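Local coordinates for putative exported protein (Peptoclostridium difficile, PDB 5TTA) that is of unknown function but is probably exported, and carries a DUF5780 domain whose family is grouped with the E-set folds, at residues A[47-52]-A[59-64]. Residues are numbered along the deposited sequence; the frame is centred on the assembly and turned at random.
Sequences KIQYDD and SNVISL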
loop_
_atom_site.group_PDB
_atom_site.type_symbol
_atom_site.label_atom_id
_atom_site.label_comp_id
_atom_site.label_asym_id
_atom_site.label_seq_id
_atom_site.Cartn_x
_atom_site.Cartn_y
_atom_site.Cartn_z
ATOM N N LYS A 47 -22.145 20.088 -11.021
ATOM C CA LYS A 47 -22.643 21.365 -10.533
ATOM C C LYS A 47 -21.769 21.794 -9.362
ATOM O O LYS A 47 -21.293 20.958 -8.607
ATOM C CB LYS A 47 -24.094 21.258 -10.034
ATOM C CG LYS A 47 -25.185 21.590 -11.028
ATOM C CD LYS A 47 -26.577 21.503 -10.375
ATOM C CE LYS A 47 -26.780 22.560 -9.295
ATOM N NZ LYS A 47 -26.759 23.955 -9.839
ATOM N N ILE A 48 -21.589 23.082 -9.196
ATOM C CA ILE A 48 -20.926 23.612 -8.001
ATOM C C ILE A 48 -21.941 23.577 -6.886
ATOM O O ILE A 48 -23.072 24.050 -7.063
ATOM C CB ILE A 48 -20.448 25.058 -8.211
ATOM C CG1 ILE A 48 -19.626 25.176 -9.479
ATOM C CG2 ILE A 48 -19.706 25.572 -6.958
ATOM C CD1 ILE A 48 -18.159 25.210 -9.248
ATOM N N GLN A 49 -21.548 22.997 -5.753
ATOM C CA GLN A 49 -22.321 23.041 -4.527
ATOM C C GLN A 49 -21.407 23.487 -3.390
ATOM O O GLN A 49 -20.191 23.259 -3.422
ATOM C CB GLN A 49 -22.943 21.673 -4.233
ATOM C CG GLN A 49 -23.779 21.173 -5.424
ATOM C CD GLN A 49 -24.581 19.897 -5.163
ATOM O OE1 GLN A 49 -24.571 19.343 -4.058
ATOM N NE2 GLN A 49 -25.277 19.421 -6.203
ATOM N N TYR A 50 -22.001 24.132 -2.392
ATOM C CA TYR A 50 -21.273 24.624 -1.223
ATOM C C TYR A 50 -21.682 23.841 0.013
ATOM O O TYR A 50 -22.863 23.514 0.189
ATOM C CB TYR A 50 -21.546 26.112 -1.012
ATOM C CG TYR A 50 -21.275 26.906 -2.263
ATOM C CD1 TYR A 50 -22.254 27.071 -3.242
ATOM C CD2 TYR A 50 -20.015 27.444 -2.490
ATOM C CE1 TYR A 50 -21.980 27.782 -4.410
ATOM C CE2 TYR A 50 -19.737 28.163 -3.636
ATOM C CZ TYR A 50 -20.708 28.331 -4.588
ATOM O OH TYR A 50 -20.405 29.057 -5.716
ATOM N N ASP A 51 -20.715 23.553 0.880
ATOM C CA ASP A 51 -21.050 22.754 2.043
ATOM C C ASP A 51 -21.853 23.588 3.046
ATOM O O ASP A 51 -22.038 24.806 2.896
ATOM C CB ASP A 51 -19.791 22.149 2.665
ATOM C CG ASP A 51 -18.869 23.183 3.331
ATOM O OD1 ASP A 51 -19.345 24.166 3.950
ATOM O OD2 ASP A 51 -17.636 22.974 3.276
ATOM N N ASP A 52 -22.336 22.908 4.083
ATOM C CA ASP A 52 -23.255 23.501 5.050
ATOM C C ASP A 52 -22.564 24.253 6.177
ATOM O O ASP A 52 -23.248 24.945 6.936
ATOM C CB ASP A 52 -24.134 22.419 5.678
ATOM C CG ASP A 52 -25.175 21.902 4.730
ATOM O OD1 ASP A 52 -25.450 20.681 4.765
ATOM O OD2 ASP A 52 -25.722 22.716 3.952
ATOM N N SER A 59 -17.506 22.796 -4.079
ATOM C CA SER A 59 -17.051 21.569 -4.727
ATOM C C SER A 59 -17.758 21.387 -6.064
ATOM O O SER A 59 -18.935 21.717 -6.219
ATOM C CB SER A 59 -17.327 20.296 -3.895
ATOM O OG SER A 59 -16.587 20.236 -2.682
ATOM N N ASN A 60 -17.039 20.783 -7.004
ATOM C CA ASN A 60 -17.645 20.263 -8.234
ATOM C C ASN A 60 -18.271 18.915 -7.885
ATOM O O ASN A 60 -17.550 17.949 -7.613
ATOM C CB ASN A 60 -16.534 20.155 -9.281
ATOM C CG ASN A 60 -16.963 19.464 -10.571
ATOM O OD1 ASN A 60 -16.110 19.016 -11.349
ATOM N ND2 ASN A 60 -18.227 19.387 -10.801
ATOM N N VAL A 61 -19.596 18.841 -7.838
ATOM C CA VAL A 61 -20.279 17.614 -7.435
ATOM C C VAL A 61 -20.826 16.936 -8.687
ATOM O O VAL A 61 -21.704 17.478 -9.370
ATOM C CB VAL A 61 -21.390 17.893 -6.420
ATOM C CG1 VAL A 61 -22.096 16.561 -6.030
ATOM C CG2 VAL A 61 -20.781 18.591 -5.158
ATOM N N ILE A 62 -20.289 15.758 -8.992
ATOM C CA ILE A 62 -20.683 14.968 -10.164
ATOM C C ILE A 62 -21.613 13.857 -9.694
ATOM O O ILE A 62 -21.206 12.988 -8.906
ATOM C CB ILE A 62 -19.452 14.395 -10.883
ATOM C CG1 ILE A 62 -18.459 15.535 -11.138
ATOM C CG2 ILE A 62 -19.891 13.697 -12.193
ATOM C CD1 ILE A 62 -17.126 15.107 -11.707
ATOM N N SER A 63 -22.863 13.894 -10.161
ATOM C CA SER A 63 -23.850 12.886 -9.791
ATOM C C SER A 63 -23.796 11.764 -10.820
ATOM O O SER A 63 -24.006 12.001 -12.019
ATOM C CB SER A 63 -25.238 13.505 -9.691
ATOM O OG SER A 63 -26.219 12.487 -9.595
ATOM N N LEU A 64 -23.450 10.566 -10.361
ATOM C CA LEU A 64 -23.213 9.396 -11.194
ATOM C C LEU A 64 -24.221 8.285 -10.910
ATOM O O LEU A 64 -24.730 8.130 -9.781
ATOM C CB LEU A 64 -21.802 8.837 -10.949
ATOM C CG LEU A 64 -20.613 9.774 -11.139
ATOM C CD1 LEU A 64 -19.351 9.128 -10.568
ATOM C CD2 LEU A 64 -20.442 10.058 -12.621
#
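The flat carboxamide of Gln-49 lies with one face over Val-61, its CD 4.0 Å from Val-61 CB; the oxygen end leans toward CG2 and the nitrogen end toward CB. No atom of the partner strand covers the opposite face. This is a worked example of a twisted antiparallel β-hairpin, strands 41-50 and 58-66, in which the closest side-chain contact on this face is the diagonal one between Gln-49 and Val-61, which are not a bridge pair. The stems of Gln-49 and Val-61 cross at about a right angle, and with Val-61 CG1 anti to its backbone N, CG2 is left near enough to touch Gln-49 CB at 3.9 Å. Lys-47 and Ser-59 project from the same face.

The other flat group, the amide of Asn-60, belongs to the face it shares with Ile-48. Its CG turns away from the backbone nitrogen (chi1 173°), which brings ND2 within 4.0 Å of Lys-47 N, a proximity without a hydrogen bond. On this face Asn-60 also touches Cys-79 of strand 72-82, while Ile-48 packs on Leu-190 and Val-203, so the hairpin's inner side meets the rest of the fold.

Lys-47 with Val-61 and Gln-49 with Ser-59 are hydrogen-bonded pairs flanking the non-hydrogen-bonded pair Ile-48 and Asn-60. The short segments 47-50 and 59-64 run at 121° to each other. The Lys-47/Val-61 pair is uneven: Val-61 N reaches Lys-47 O almost straight at 2.8 Å, whereas the return bond from Lys-47 N to Val-61 O is longer, 3.1 Å, and bent to 146° at hydrogen. Both bonds of the Gln-49/Ser-59 pair are short and nearly straight. Strand 183-189 bonds to the far edge of 58-66, completing a three-stranded sheet. Ser-59 O serves two donors, taking Gln-49 N at 2.9 Å and a CA-H contact from Ile-48 CA at 3.3 Å.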